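Local structure of endo-1,4-beta-mannanase (Eisenia fetida, 5Y6T) at residues I29-Y34 / S325-G330; G84-T89 / D143-P148; E169-A174 / G194-I199; A214-D219 / L257-F262; D236-R241 / S285-D290. The protein probably hydrolyses internal beta-1,4-mannosidic bonds of mannans as a cold-adapted GH5-family endo-mannanase. One frame throughout, in Å; residues are numbered along the deposited sequence. Where two conformers were deposited one is given.

Contact 1: I29-Y34 / S325-G330; sequences IAWQNY and SWQANG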
# COMPACT_ATOMS: atom_id res chain seq x y z
N ILE A 29 8.35 4.10 -3.95
CA ILE A 29 9.81 4.45 -3.71
C ILE A 29 10.68 3.19 -3.98
O ILE A 29 11.62 3.31 -4.76
CB ILE A 29 10.10 5.22 -2.43
CG1 ILE A 29 9.23 6.46 -2.39
CG2 ILE A 29 11.57 5.59 -2.31
CD1 ILE A 29 9.29 7.32 -3.62
N ALA A 30 10.39 2.03 -3.41
CA ALA A 30 9.59 1.82 -2.19
C ALA A 30 10.41 2.02 -0.89
O ALA A 30 9.86 2.07 0.21
CB ALA A 30 8.96 0.47 -2.19
N TRP A 31 11.70 2.21 -1.06
CA TRP A 31 12.65 2.46 0.00
C TRP A 31 13.90 3.08 -0.57
O TRP A 31 14.07 3.13 -1.75
CB TRP A 31 13.08 1.20 0.74
CG TRP A 31 13.70 0.14 -0.17
CD1 TRP A 31 14.99 0.08 -0.63
CD2 TRP A 31 13.00 -0.92 -0.79
NE1 TRP A 31 15.13 -1.01 -1.46
CE2 TRP A 31 13.92 -1.63 -1.59
CE3 TRP A 31 11.66 -1.33 -0.78
CZ2 TRP A 31 13.56 -2.81 -2.32
CZ3 TRP A 31 11.30 -2.49 -1.51
CH2 TRP A 31 12.22 -3.18 -2.29
N GLN A 32 14.73 3.60 0.32
CA GLN A 32 16.14 3.97 -0.02
C GLN A 32 17.05 2.92 0.60
O GLN A 32 17.74 2.17 -0.11
CB GLN A 32 16.47 5.37 0.47
CG GLN A 32 17.91 5.85 0.24
CD GLN A 32 18.28 5.96 -1.23
OE1 GLN A 32 17.44 6.02 -2.12
NE2 GLN A 32 19.57 5.96 -1.49
N ASN A 33 17.05 2.87 1.93
CA ASN A 33 17.68 1.77 2.64
C ASN A 33 16.56 0.86 3.20
O ASN A 33 15.96 1.21 4.21
CB ASN A 33 18.52 2.29 3.77
CG ASN A 33 19.77 3.04 3.27
OD1 ASN A 33 20.05 3.06 2.06
ND2 ASN A 33 20.47 3.72 4.20
N TYR A 34 16.30 -0.27 2.54
CA TYR A 34 15.17 -1.11 2.89
C TYR A 34 15.03 -1.41 4.38
O TYR A 34 15.95 -1.97 5.02
CB TYR A 34 15.32 -2.42 2.12
CG TYR A 34 14.29 -3.45 2.38
CD1 TYR A 34 13.10 -3.52 1.64
CD2 TYR A 34 14.53 -4.44 3.29
CE1 TYR A 34 12.18 -4.54 1.88
CE2 TYR A 34 13.61 -5.46 3.52
CZ TYR A 34 12.46 -5.50 2.80
OH TYR A 34 11.55 -6.53 3.06
N SER A 325 3.97 3.03 -10.20
CA SER A 325 4.97 2.16 -10.82
C SER A 325 5.99 1.61 -9.83
O SER A 325 6.18 2.14 -8.73
CB SER A 325 5.63 2.94 -11.95
OG SER A 325 6.28 4.10 -11.49
N TRP A 326 6.69 0.56 -10.27
CA TRP A 326 7.67 -0.13 -9.48
C TRP A 326 9.08 0.05 -10.15
O TRP A 326 9.28 -0.40 -11.28
CB TRP A 326 7.34 -1.63 -9.36
CG TRP A 326 8.25 -2.30 -8.41
CD1 TRP A 326 9.39 -3.02 -8.70
CD2 TRP A 326 8.17 -2.24 -6.98
NE1 TRP A 326 10.04 -3.40 -7.51
CE2 TRP A 326 9.28 -2.98 -6.45
CE3 TRP A 326 7.24 -1.68 -6.08
CZ2 TRP A 326 9.50 -3.09 -5.07
CZ3 TRP A 326 7.46 -1.85 -4.72
CH2 TRP A 326 8.58 -2.55 -4.24
N GLN A 327 10.06 0.59 -9.43
CA GLN A 327 9.99 1.43 -8.24
C GLN A 327 11.08 2.52 -8.46
O GLN A 327 12.03 2.35 -9.26
CB GLN A 327 10.30 0.72 -6.93
CG GLN A 327 11.60 -0.06 -6.93
CD GLN A 327 11.91 -0.76 -5.59
OE1 GLN A 327 11.51 -0.29 -4.49
NE2 GLN A 327 12.67 -1.85 -5.65
N ALA A 328 10.92 3.66 -7.77
CA ALA A 328 11.74 4.89 -7.97
C ALA A 328 13.23 4.63 -7.80
O ALA A 328 14.02 5.23 -8.51
CB ALA A 328 11.31 6.02 -7.07
N ASN A 329 13.58 3.66 -6.95
CA ASN A 329 14.98 3.43 -6.67
C ASN A 329 15.62 2.58 -7.77
O ASN A 329 16.85 2.41 -7.79
CB ASN A 329 15.27 2.85 -5.24
CG ASN A 329 14.74 1.45 -5.02
OD1 ASN A 329 14.75 0.61 -5.93
ND2 ASN A 329 14.28 1.18 -3.81
N GLY A 330 14.82 2.01 -8.62
CA GLY A 330 15.29 1.35 -9.84
C GLY A 330 15.75 -0.05 -9.65
O GLY A 330 16.20 -0.72 -10.60
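Trp31 lays one face of its indole over the amide ends of Gln327 and Asn329, with Gln327 OE1 and Asn329 ND2 each above the rim of the Trp31 ring. The pairing joins the loops that follow the first and last parallel strands of the (beta/alpha)8 barrel, 20-28 and 322-325, and so lies at the seam where the barrel closes. The two amides also grip the backbone. Gln327 OE1 accepts Ala30 N at 2.8 Å in a nearly straight bond (173°), the donor lying in the carbonyl plane on a lone pair; with CG set between backbone N and carbonyl carbon (chi1 52°) and the chain extended beyond it, the amide reaches across to that N-H. The peptide bonds before Ala30 and before Gln327 are both cis. Asn329 N binds Ile29 O at 3.0 Å. On the apolar side Trp326 CH2 meets Ala30 CB at 3.7 Å and Trp31 CZ3 at 3.9 Å, the two indole planes inclined at 68°. Trp326 lies near a bound Tris molecule and Trp31 near an isopropanol, consistent with a pocket at this end of the barrel, while Trp69 of strand 65-72 also meets the Trp31 ring. Asn329 ND2 donates to Trp31 O at 2.8 Å, from above that carbonyl plane but within its own amide plane.

Contact 2: G84-T89 / D143-P148; sequences GYVVGT and DQALVP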
# COMPACT_ATOMS: atom_id res chain seq x y z
N GLY A 84 9.54 -10.06 23.14
CA GLY A 84 8.83 -9.85 21.86
C GLY A 84 7.71 -8.85 21.95
O GLY A 84 7.00 -8.69 20.96
N TYR A 85 7.51 -8.21 23.11
CA TYR A 85 6.50 -7.13 23.21
C TYR A 85 7.09 -5.88 22.58
O TYR A 85 8.30 -5.57 22.67
CB TYR A 85 6.09 -6.84 24.66
CG TYR A 85 5.37 -8.05 25.20
CD1 TYR A 85 4.06 -8.32 24.90
CD2 TYR A 85 6.08 -8.99 25.89
CE1 TYR A 85 3.43 -9.46 25.31
CE2 TYR A 85 5.43 -10.15 26.31
CZ TYR A 85 4.14 -10.36 26.00
OH TYR A 85 3.51 -11.52 26.42
N VAL A 86 6.25 -5.10 21.93
CA VAL A 86 6.77 -3.87 21.31
C VAL A 86 6.80 -2.70 22.33
O VAL A 86 5.84 -2.49 23.06
CB VAL A 86 5.93 -3.50 20.03
CG1 VAL A 86 6.30 -2.13 19.49
CG2 VAL A 86 6.05 -4.58 18.94
N VAL A 87 7.90 -1.96 22.34
CA VAL A 87 8.10 -0.85 23.27
C VAL A 87 8.10 0.50 22.59
O VAL A 87 7.97 1.51 23.28
CB VAL A 87 9.37 -1.00 24.15
CG1 VAL A 87 9.23 -2.19 25.06
CG2 VAL A 87 10.66 -1.02 23.30
N GLY A 88 8.09 0.51 21.27
CA GLY A 88 8.07 1.76 20.54
C GLY A 88 8.27 1.53 19.08
O GLY A 88 8.44 0.39 18.65
N THR A 89 8.18 2.62 18.31
CA THR A 89 8.37 2.51 16.85
C THR A 89 9.79 2.12 16.49
O THR A 89 10.05 1.60 15.40
CB THR A 89 8.07 3.87 16.17
OG1 THR A 89 8.83 4.98 16.80
CG2 THR A 89 6.65 4.21 16.30
N ASP A 143 -0.41 -0.27 20.61
CA ASP A 143 -0.57 0.74 21.67
C ASP A 143 0.70 1.53 21.83
O ASP A 143 0.62 2.74 22.10
CB ASP A 143 -0.82 0.04 23.00
CG ASP A 143 -2.23 -0.50 23.16
OD1 ASP A 143 -3.16 -0.14 22.38
OD2 ASP A 143 -2.33 -1.34 24.06
N GLN A 144 1.87 0.88 21.66
CA GLN A 144 3.17 1.50 21.95
C GLN A 144 3.84 2.11 20.73
O GLN A 144 4.70 2.97 20.83
CB GLN A 144 4.17 0.52 22.59
CG GLN A 144 3.82 -0.10 23.94
CD GLN A 144 2.92 0.71 24.81
OE1 GLN A 144 1.74 0.46 24.89
NE2 GLN A 144 3.49 1.66 25.52
N ALA A 145 3.46 1.66 19.55
CA ALA A 145 4.09 2.14 18.33
C ALA A 145 3.05 2.80 17.39
O ALA A 145 3.15 4.02 17.12
CB ALA A 145 4.89 1.01 17.66
N LEU A 146 2.05 2.03 16.94
CA LEU A 146 1.18 2.45 15.86
C LEU A 146 0.27 3.63 16.25
O LEU A 146 0.26 4.64 15.57
CB LEU A 146 0.36 1.27 15.37
CG LEU A 146 -0.48 1.43 14.11
CD1 LEU A 146 0.31 1.87 12.87
CD2 LEU A 146 -1.35 0.21 13.85
N VAL A 147 -0.49 3.46 17.33
CA VAL A 147 -1.44 4.50 17.70
C VAL A 147 -0.76 5.82 17.98
O VAL A 147 -1.18 6.83 17.41
CB VAL A 147 -2.37 4.05 18.86
CG1 VAL A 147 -3.07 5.26 19.53
CG2 VAL A 147 -3.40 2.99 18.36
N PRO A 148 0.30 5.84 18.77
CA PRO A 148 0.97 7.13 18.99
C PRO A 148 1.51 7.82 17.72
O PRO A 148 1.32 9.04 17.55
CB PRO A 148 2.12 6.78 19.91
CG PRO A 148 1.57 5.60 20.69
CD PRO A 148 0.90 4.77 19.62
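Ala145 pushes its methyl group against the short strand 86-88, where CB lies 3.9 Å from Val86 CG1 and 3.7 Å from Gly88 C. The strand is one arm of a small antiparallel hairpin with 79-80, inserted in the loop between barrel strand 65-72 and helix 95-108, and it rests on helix 135-152 of the (beta/alpha)8 fold. Val86 carries CG1 anti to its own N, chi1 171°, which turns that branch to the alanine. Thr89 adds CG2, 3.9 Å from Ala145 CB and 3.6 Å from Ala145 O, so both Val86 and Thr89 touch the methyl. Gln144 approaches Val86 O with its CB, 3.5 Å away; two conformers were modelled for this residue, and the course of its amide is doubtful. Strand and helix axes approach to 6.4 Å at an angle of 48°. Farther out, Val86 N bonds to Thr140 OG1 one turn earlier in the helix, and Leu146 and Val147 carry the helix's other side onto helix 201-218. The helix is irregular here, with a wider pi-type turn, and Pro148 has no N-H to give to the carbonyl four residues back. That carbonyl, Gln144 O, instead receives a nearly linear CA-H contact from Gly88 CA at 3.6 Å.

Contact 3: E169-A174 / G194-I199; sequences EGIVSA and GWADSI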
# COMPACT_ATOMS: atom_id res chain seq x y z
N GLU A 169 -0.41 -12.01 0.45
CA GLU A 169 -0.46 -13.32 -0.19
C GLU A 169 0.89 -13.94 -0.37
O GLU A 169 1.00 -15.15 -0.59
CB GLU A 169 -1.19 -13.22 -1.52
CG GLU A 169 -2.54 -12.57 -1.40
CD GLU A 169 -2.52 -11.04 -1.40
OE1 GLU A 169 -1.48 -10.46 -1.83
OE2 GLU A 169 -3.55 -10.48 -1.02
N GLY A 170 1.94 -13.13 -0.27
CA GLY A 170 3.30 -13.72 -0.20
C GLY A 170 3.54 -14.64 0.95
O GLY A 170 4.35 -15.57 0.81
N ILE A 171 2.81 -14.48 2.07
CA ILE A 171 3.09 -15.25 3.24
C ILE A 171 1.91 -16.14 3.62
O ILE A 171 1.85 -16.62 4.75
CB ILE A 171 3.54 -14.36 4.41
CG1 ILE A 171 2.57 -13.20 4.72
CG2 ILE A 171 4.96 -13.90 4.11
CD1 ILE A 171 3.03 -12.35 5.92
N VAL A 172 0.92 -16.26 2.73
CA VAL A 172 -0.30 -17.02 3.02
C VAL A 172 -0.20 -18.46 2.54
O VAL A 172 0.46 -18.78 1.57
CB VAL A 172 -1.56 -16.37 2.43
CG1 VAL A 172 -1.71 -16.64 0.93
CG2 VAL A 172 -2.84 -16.80 3.17
N SER A 173 -0.91 -19.32 3.29
CA SER A 173 -1.10 -20.67 2.90
C SER A 173 -2.20 -20.75 1.86
O SER A 173 -3.40 -20.59 2.16
CB SER A 173 -1.42 -21.50 4.15
OG SER A 173 -1.31 -22.88 3.79
N ALA A 174 -1.75 -20.92 0.65
CA ALA A 174 -2.64 -20.94 -0.55
C ALA A 174 -3.18 -22.32 -0.83
O ALA A 174 -2.55 -23.32 -0.53
CB ALA A 174 -1.91 -20.36 -1.75
N GLY A 194 2.07 -17.55 -1.49
CA GLY A 194 2.72 -18.31 -0.42
C GLY A 194 4.18 -18.62 -0.69
O GLY A 194 4.74 -19.56 -0.15
N TRP A 195 4.82 -17.78 -1.49
CA TRP A 195 6.25 -18.01 -1.82
C TRP A 195 7.16 -17.75 -0.62
O TRP A 195 8.29 -18.24 -0.56
CB TRP A 195 6.69 -17.10 -2.97
CG TRP A 195 6.57 -15.61 -2.74
CD1 TRP A 195 7.52 -14.80 -2.20
CD2 TRP A 195 5.46 -14.76 -3.06
NE1 TRP A 195 7.11 -13.53 -2.19
CE2 TRP A 195 5.83 -13.46 -2.71
CE3 TRP A 195 4.22 -14.96 -3.71
CZ2 TRP A 195 4.99 -12.35 -2.91
CZ3 TRP A 195 3.37 -13.91 -3.84
CH2 TRP A 195 3.76 -12.59 -3.43
N ALA A 196 6.72 -16.94 0.34
CA ALA A 196 7.59 -16.56 1.45
C ALA A 196 7.21 -17.18 2.83
O ALA A 196 8.01 -17.13 3.75
CB ALA A 196 7.64 -15.03 1.54
N ASP A 197 5.96 -17.63 3.03
CA ASP A 197 5.59 -18.34 4.24
C ASP A 197 4.19 -18.92 3.96
O ASP A 197 3.68 -18.76 2.84
CB ASP A 197 5.62 -17.44 5.48
CG ASP A 197 6.56 -17.93 6.58
OD1 ASP A 197 7.09 -19.05 6.49
OD2 ASP A 197 6.77 -17.16 7.53
N SER A 198 3.65 -19.59 4.96
CA SER A 198 2.39 -20.36 4.88
C SER A 198 1.52 -20.07 6.10
O SER A 198 1.11 -20.98 6.83
CB SER A 198 2.65 -21.87 4.81
OG SER A 198 3.64 -22.18 3.85
N ILE A 199 1.23 -18.82 6.32
CA ILE A 199 0.41 -18.41 7.46
C ILE A 199 -1.03 -18.49 7.01
O ILE A 199 -1.35 -18.09 5.89
CB ILE A 199 0.79 -16.96 7.83
CG1 ILE A 199 2.25 -16.88 8.27
CG2 ILE A 199 -0.09 -16.42 9.00
CD1 ILE A 199 2.75 -15.48 8.58
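Gly170 O takes two backbone bonds from the facing loop, from Ala196 N at 2.8 Å and a weak one from Asp197 N. Gly194 N donates to Glu169 O at 2.8 Å. Farther along, Ile199 N binds Ile171 O at 2.8 Å and Ser173 N binds Ile199 O at 2.9 Å, a single beta bridge in the parallel pattern that pairs Val172 with Ile199. A CH-pi contact is the second element: Gly170 CA sits 3.3 Å from the centroid of the six-membered ring of Trp195, only 8° off the ring normal. Such closeness suits a residue without a side chain, and the ring is held in place by Trp195 NE1, which bonds to Ala121 O. Apolar packing completes the set. Ile171 turns CG2 to Ala196 CB at 3.9 Å. It also runs alongside Ile199, with Ile171 CD1 4.1 Å from Ile199 CD1. The two segments close off a long excursion between strand 165-166 and helix 201-218 of the barrel. Ile171, Val172 and Ile199 all rest on Leu204 of that helix, while helix 126-133 supplies Tyr128 against Ile171 and Ile132 against Ile199.

Contact 4: A214-D219 / L257-F262; sequences AIKRAD and LGVIDF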
# COMPACT_ATOMS: atom_id res chain seq x y z
N ALA A 214 -7.23 0.19 14.57
CA ALA A 214 -6.44 1.02 15.45
C ALA A 214 -6.03 2.32 14.76
O ALA A 214 -6.13 3.39 15.39
CB ALA A 214 -5.18 0.31 15.96
N ILE A 215 -5.58 2.26 13.48
CA ILE A 215 -5.28 3.49 12.72
C ILE A 215 -6.51 4.47 12.68
O ILE A 215 -6.37 5.67 12.88
CB ILE A 215 -4.79 3.12 11.30
CG1 ILE A 215 -3.41 2.46 11.40
CG2 ILE A 215 -4.86 4.32 10.41
CD1 ILE A 215 -3.12 1.66 10.08
N LYS A 216 -7.69 3.91 12.47
CA LYS A 216 -8.88 4.73 12.30
C LYS A 216 -9.37 5.30 13.63
O LYS A 216 -10.00 6.33 13.67
CB LYS A 216 -9.93 3.90 11.56
CG LYS A 216 -9.52 3.80 10.10
CD LYS A 216 -10.58 3.21 9.26
CE LYS A 216 -10.20 3.34 7.84
NZ LYS A 216 -11.35 2.93 7.00
N ARG A 217 -9.15 4.61 14.72
CA ARG A 217 -9.38 5.22 16.05
C ARG A 217 -8.43 6.33 16.31
O ARG A 217 -8.84 7.35 16.88
CB ARG A 217 -9.31 4.16 17.15
CG ARG A 217 -10.44 3.19 17.08
CD ARG A 217 -10.64 2.42 18.39
NE ARG A 217 -11.85 1.66 18.21
CZ ARG A 217 -11.89 0.44 17.67
NH1 ARG A 217 -10.79 -0.17 17.35
NH2 ARG A 217 -13.06 -0.15 17.47
N ALA A 218 -7.16 6.16 15.93
CA ALA A 218 -6.13 7.18 16.20
C ALA A 218 -6.29 8.37 15.28
O ALA A 218 -5.94 9.49 15.66
CB ALA A 218 -4.76 6.56 16.05
N ASP A 219 -6.82 8.13 14.06
CA ASP A 219 -6.99 9.17 13.04
C ASP A 219 -8.25 8.89 12.26
O ASP A 219 -8.26 8.19 11.29
CB ASP A 219 -5.80 9.24 12.09
CG ASP A 219 -5.91 10.42 11.11
OD1 ASP A 219 -6.99 11.06 10.99
OD2 ASP A 219 -4.93 10.67 10.40
N LEU A 257 -14.46 -1.43 12.98
CA LEU A 257 -13.83 -0.28 12.37
C LEU A 257 -12.70 -0.63 11.42
O LEU A 257 -12.18 0.25 10.73
CB LEU A 257 -13.31 0.72 13.42
CG LEU A 257 -14.38 1.37 14.36
CD1 LEU A 257 -13.74 2.28 15.41
CD2 LEU A 257 -15.39 2.15 13.52
N GLY A 258 -12.30 -1.89 11.42
CA GLY A 258 -11.07 -2.30 10.74
C GLY A 258 -11.33 -2.64 9.30
O GLY A 258 -11.17 -3.82 8.90
N VAL A 259 -11.74 -1.62 8.53
CA VAL A 259 -12.13 -1.77 7.14
C VAL A 259 -11.28 -0.82 6.32
O VAL A 259 -10.95 0.29 6.80
CB VAL A 259 -13.64 -1.52 6.94
CG1 VAL A 259 -14.40 -2.56 7.71
CG2 VAL A 259 -14.03 -0.07 7.32
N ILE A 260 -10.96 -1.21 5.08
CA ILE A 260 -10.12 -0.38 4.23
C ILE A 260 -10.98 0.53 3.35
O ILE A 260 -12.22 0.36 3.33
CB ILE A 260 -9.13 -1.19 3.43
CG1 ILE A 260 -9.80 -2.01 2.35
CG2 ILE A 260 -8.30 -1.96 4.36
CD1 ILE A 260 -8.85 -2.71 1.39
N ASP A 261 -10.39 1.53 2.70
CA ASP A 261 -11.11 2.50 1.96
C ASP A 261 -10.99 2.36 0.48
O ASP A 261 -11.95 2.76 -0.22
CB ASP A 261 -10.65 3.90 2.35
CG ASP A 261 -10.93 4.17 3.80
OD1 ASP A 261 -12.14 4.45 4.13
OD2 ASP A 261 -10.01 3.99 4.63
N PHE A 262 -9.81 1.93 -0.00
CA PHE A 262 -9.66 1.55 -1.42
C PHE A 262 -8.86 0.27 -1.57
O PHE A 262 -7.91 -0.02 -0.82
CB PHE A 262 -9.20 2.67 -2.33
CG PHE A 262 -7.79 3.22 -2.09
CD1 PHE A 262 -6.69 2.63 -2.67
CD2 PHE A 262 -7.60 4.35 -1.33
CE1 PHE A 262 -5.43 3.17 -2.55
CE2 PHE A 262 -6.32 4.88 -1.17
CZ PHE A 262 -5.24 4.27 -1.76
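Lys216 spans the contact with its ammonium group, making both a hydrogen bond and a salt bridge to the loop that leads into strand 262-266. Its helix, 201-218, is one of the outer helices of the (beta/alpha)8 barrel, and the meeting point lies where this helix ends and the next strands begin, at the N-terminal rim of the parallel sheet. Among the polar contacts, NZ donates to Val259 O at 2.7 Å, tilted 30° from the carbonyl plane, and pairs with Asp261 OD2 at 2.9 Å. The carboxylate oxygen is met on its syn side, the nitrogen standing 29° out of the carboxylate plane. The lysine chain, extended beyond CG, and the aspartate come from opposite directions. Asp261 OD2 has a second partner in Val224 N of strand 223-228, so the same oxygen holds a lysine and a neighbouring strand; two such donors would probably stabilise the carboxylate as an anion. Along the way Lys216 CD passes 3.7 Å from Leu257 O. That carbonyl also takes a weak bond from Val259 N, closing an inverse gamma turn centred on Gly258.

The second kind of contact is a methyl packed on a flat cation. Leu257 and Arg217 cross at about a right angle, with Leu257 CD1 over one face of the guanidinium. Arg217 NH1 is paired with Asp255, whose carboxylate also receives Leu257 N, so one acid steadies both partners. Against the guanidinium, Leu257 CD1 comes within 3.3 Å of Arg217 NH2 and 3.4 Å of Arg217 NE.

Contact 5: D236-R241 / S285-D290; sequences DQFGWR and SQYNLD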
# COMPACT_ATOMS: atom_id res chain seq x y z
N ASP A 236 -14.32 -10.77 -6.22
CA ASP A 236 -15.17 -11.98 -6.26
C ASP A 236 -15.59 -12.35 -7.69
O ASP A 236 -16.35 -13.32 -7.91
CB ASP A 236 -16.36 -11.76 -5.30
CG ASP A 236 -15.89 -11.65 -3.90
OD1 ASP A 236 -15.19 -12.59 -3.51
OD2 ASP A 236 -16.18 -10.65 -3.22
N GLN A 237 -15.10 -11.61 -8.68
CA GLN A 237 -15.35 -11.90 -10.08
C GLN A 237 -14.18 -12.72 -10.63
O GLN A 237 -13.19 -12.97 -9.93
CB GLN A 237 -15.49 -10.60 -10.88
CG GLN A 237 -16.74 -9.77 -10.49
CD GLN A 237 -18.07 -10.46 -10.75
OE1 GLN A 237 -19.02 -10.39 -9.95
NE2 GLN A 237 -18.16 -11.07 -11.88
N PHE A 238 -14.35 -13.22 -11.86
CA PHE A 238 -13.31 -13.95 -12.59
C PHE A 238 -12.84 -15.24 -11.92
O PHE A 238 -11.75 -15.74 -12.23
CB PHE A 238 -12.06 -13.06 -12.88
CG PHE A 238 -12.33 -11.84 -13.70
CD1 PHE A 238 -12.44 -11.94 -15.10
CD2 PHE A 238 -12.43 -10.60 -13.12
CE1 PHE A 238 -12.68 -10.81 -15.86
CE2 PHE A 238 -12.62 -9.46 -13.87
CZ PHE A 238 -12.76 -9.58 -15.25
N GLY A 239 -13.66 -15.78 -11.03
CA GLY A 239 -13.29 -16.99 -10.30
C GLY A 239 -12.42 -16.77 -9.11
O GLY A 239 -11.93 -17.72 -8.48
N TRP A 240 -12.17 -15.50 -8.77
CA TRP A 240 -11.28 -15.15 -7.68
C TRP A 240 -12.03 -14.94 -6.39
O TRP A 240 -13.23 -15.18 -6.34
CB TRP A 240 -10.39 -13.94 -8.02
CG TRP A 240 -9.61 -14.10 -9.33
CD1 TRP A 240 -9.62 -13.21 -10.37
CD2 TRP A 240 -8.76 -15.19 -9.74
NE1 TRP A 240 -8.81 -13.67 -11.38
CE2 TRP A 240 -8.28 -14.89 -11.03
CE3 TRP A 240 -8.30 -16.38 -9.11
CZ2 TRP A 240 -7.42 -15.73 -11.74
CZ3 TRP A 240 -7.42 -17.21 -9.82
CH2 TRP A 240 -6.98 -16.87 -11.12
N ARG A 241 -11.39 -14.46 -5.33
CA ARG A 241 -12.09 -14.06 -4.14
C ARG A 241 -11.49 -12.77 -3.59
O ARG A 241 -10.27 -12.55 -3.66
CB ARG A 241 -11.96 -15.18 -3.08
CG ARG A 241 -12.55 -14.83 -1.70
CD ARG A 241 -12.77 -16.07 -0.83
NE ARG A 241 -13.83 -16.89 -1.41
CZ ARG A 241 -13.82 -18.22 -1.55
NH1 ARG A 241 -12.84 -18.93 -1.10
NH2 ARG A 241 -14.82 -18.83 -2.16
N SER A 285 -14.40 -1.62 -13.49
CA SER A 285 -15.81 -2.00 -13.27
C SER A 285 -16.09 -3.49 -13.32
O SER A 285 -16.98 -3.98 -12.59
CB SER A 285 -16.73 -1.26 -14.23
OG SER A 285 -16.91 0.08 -13.80
N GLN A 286 -15.34 -4.24 -14.12
CA GLN A 286 -15.53 -5.70 -14.18
C GLN A 286 -15.24 -6.40 -12.89
O GLN A 286 -15.73 -7.50 -12.70
CB GLN A 286 -14.78 -6.30 -15.35
CG GLN A 286 -15.43 -5.89 -16.66
CD GLN A 286 -14.77 -6.42 -17.88
OE1 GLN A 286 -13.79 -7.16 -17.79
NE2 GLN A 286 -15.29 -6.04 -19.03
N TYR A 287 -14.46 -5.79 -11.99
CA TYR A 287 -14.24 -6.37 -10.71
C TYR A 287 -15.42 -6.25 -9.75
O TYR A 287 -15.45 -6.93 -8.68
CB TYR A 287 -12.99 -5.80 -10.02
CG TYR A 287 -11.70 -6.05 -10.74
CD1 TYR A 287 -11.34 -7.34 -11.08
CD2 TYR A 287 -10.83 -5.03 -11.02
CE1 TYR A 287 -10.13 -7.60 -11.74
CE2 TYR A 287 -9.61 -5.26 -11.63
CZ TYR A 287 -9.27 -6.54 -11.98
OH TYR A 287 -8.04 -6.74 -12.63
N ASN A 288 -16.38 -5.39 -10.09
CA ASN A 288 -17.60 -5.14 -9.31
C ASN A 288 -17.33 -4.92 -7.78
O ASN A 288 -17.82 -5.67 -6.89
CB ASN A 288 -18.62 -6.27 -9.48
CG ASN A 288 -19.97 -5.81 -9.00
OD1 ASN A 288 -20.24 -4.62 -8.99
ND2 ASN A 288 -20.74 -6.74 -8.47
N LEU A 289 -16.41 -3.99 -7.52
CA LEU A 289 -15.97 -3.67 -6.16
C LEU A 289 -16.82 -2.61 -5.52
O LEU A 289 -17.36 -1.74 -6.22
CB LEU A 289 -14.48 -3.21 -6.19
CG LEU A 289 -13.52 -4.24 -6.77
CD1 LEU A 289 -12.14 -3.66 -7.05
CD2 LEU A 289 -13.42 -5.49 -5.94
N ASP A 290 -16.87 -2.68 -4.20
CA ASP A 290 -17.51 -1.69 -3.32
C ASP A 290 -16.64 -0.57 -2.79
O ASP A 290 -17.03 0.17 -1.85
CB ASP A 290 -18.28 -2.39 -2.17
CG ASP A 290 -17.37 -3.20 -1.24
OD1 ASP A 290 -16.18 -3.33 -1.54
OD2 ASP A 290 -17.89 -3.94 -0.34
O HOH W 1 -16.04 -8.45 -6.52
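Phe238 places its ring against Tyr287 by setting CG anti to the carbonyl carbon, chi1 -61°, while Gln237 sets CG the same way (chi1 -66°), which brings it to the carbonyl oxygens of Gln286 and Tyr287; the bend at chi2 then carries its amide off toward Asn288 CB. Phe238 and Gly239 are the central residues of a type I' beta turn, closed by Trp240 N bonding to Gln237 O; this turn pushes the phenylalanine out from the loop. The loops follow strands 223-228 and 262-266 of the (beta/alpha)8 barrel, so they meet at the C-terminal end of the strands, the side on which this fold carries its active site.

The side chains of Phe238 and Tyr287 cross at about a right angle and their rings meet obliquely, planes at 71° and centroids 5.8 Å apart. Phe238 CE2 comes 3.7 Å from Tyr287 CD1, which lies near the plane of the phenyl ring, at its edge. Gln286 joins on the same rim: its OE1 sits in the plane of the phenyl ring, 3.7 Å from Phe238 CZ, and its CB packs nearby. Tyr287 is held deeper in the fold by the bond from its hydroxyl to Ser277 O, and Trp240 NE1 reaches Ser277 as well, through OG.

Gln237 makes its closest approach through carbon: CG lies 3.3 Å from Gln286 O and 3.6 Å from Tyr287 O. Tyr287 O is also bonded to Thr235 OG1, just ahead of the turn. A water completes the link between loops, accepting from Asp236 N at 2.9 Å and donating to Tyr287 O at 2.7 Å.

In the fold
From the N terminus, the chain leaves the first barrel strand at 29-34, and the loop begun there closes only at 325-330, so contact 1 encloses the other four and ties the loop after the first barrel strand to the loop after the last. Inside it, contact 2 closes first, joining the 79-88 hairpin to helix 135-152, and contact 3 follows in series, pinching the excursion before helix 201-218. Contacts 4 and 5 then cross: 214-219 and 236-241 come before 257-262 and 285-290, linking opposite ends of adjacent strands. Contacts 2 and 4 touch where the neighbouring helices 135-152 and 201-218 pack, Leu146 CD2 lying 3.9 Å from Ile215 CG1.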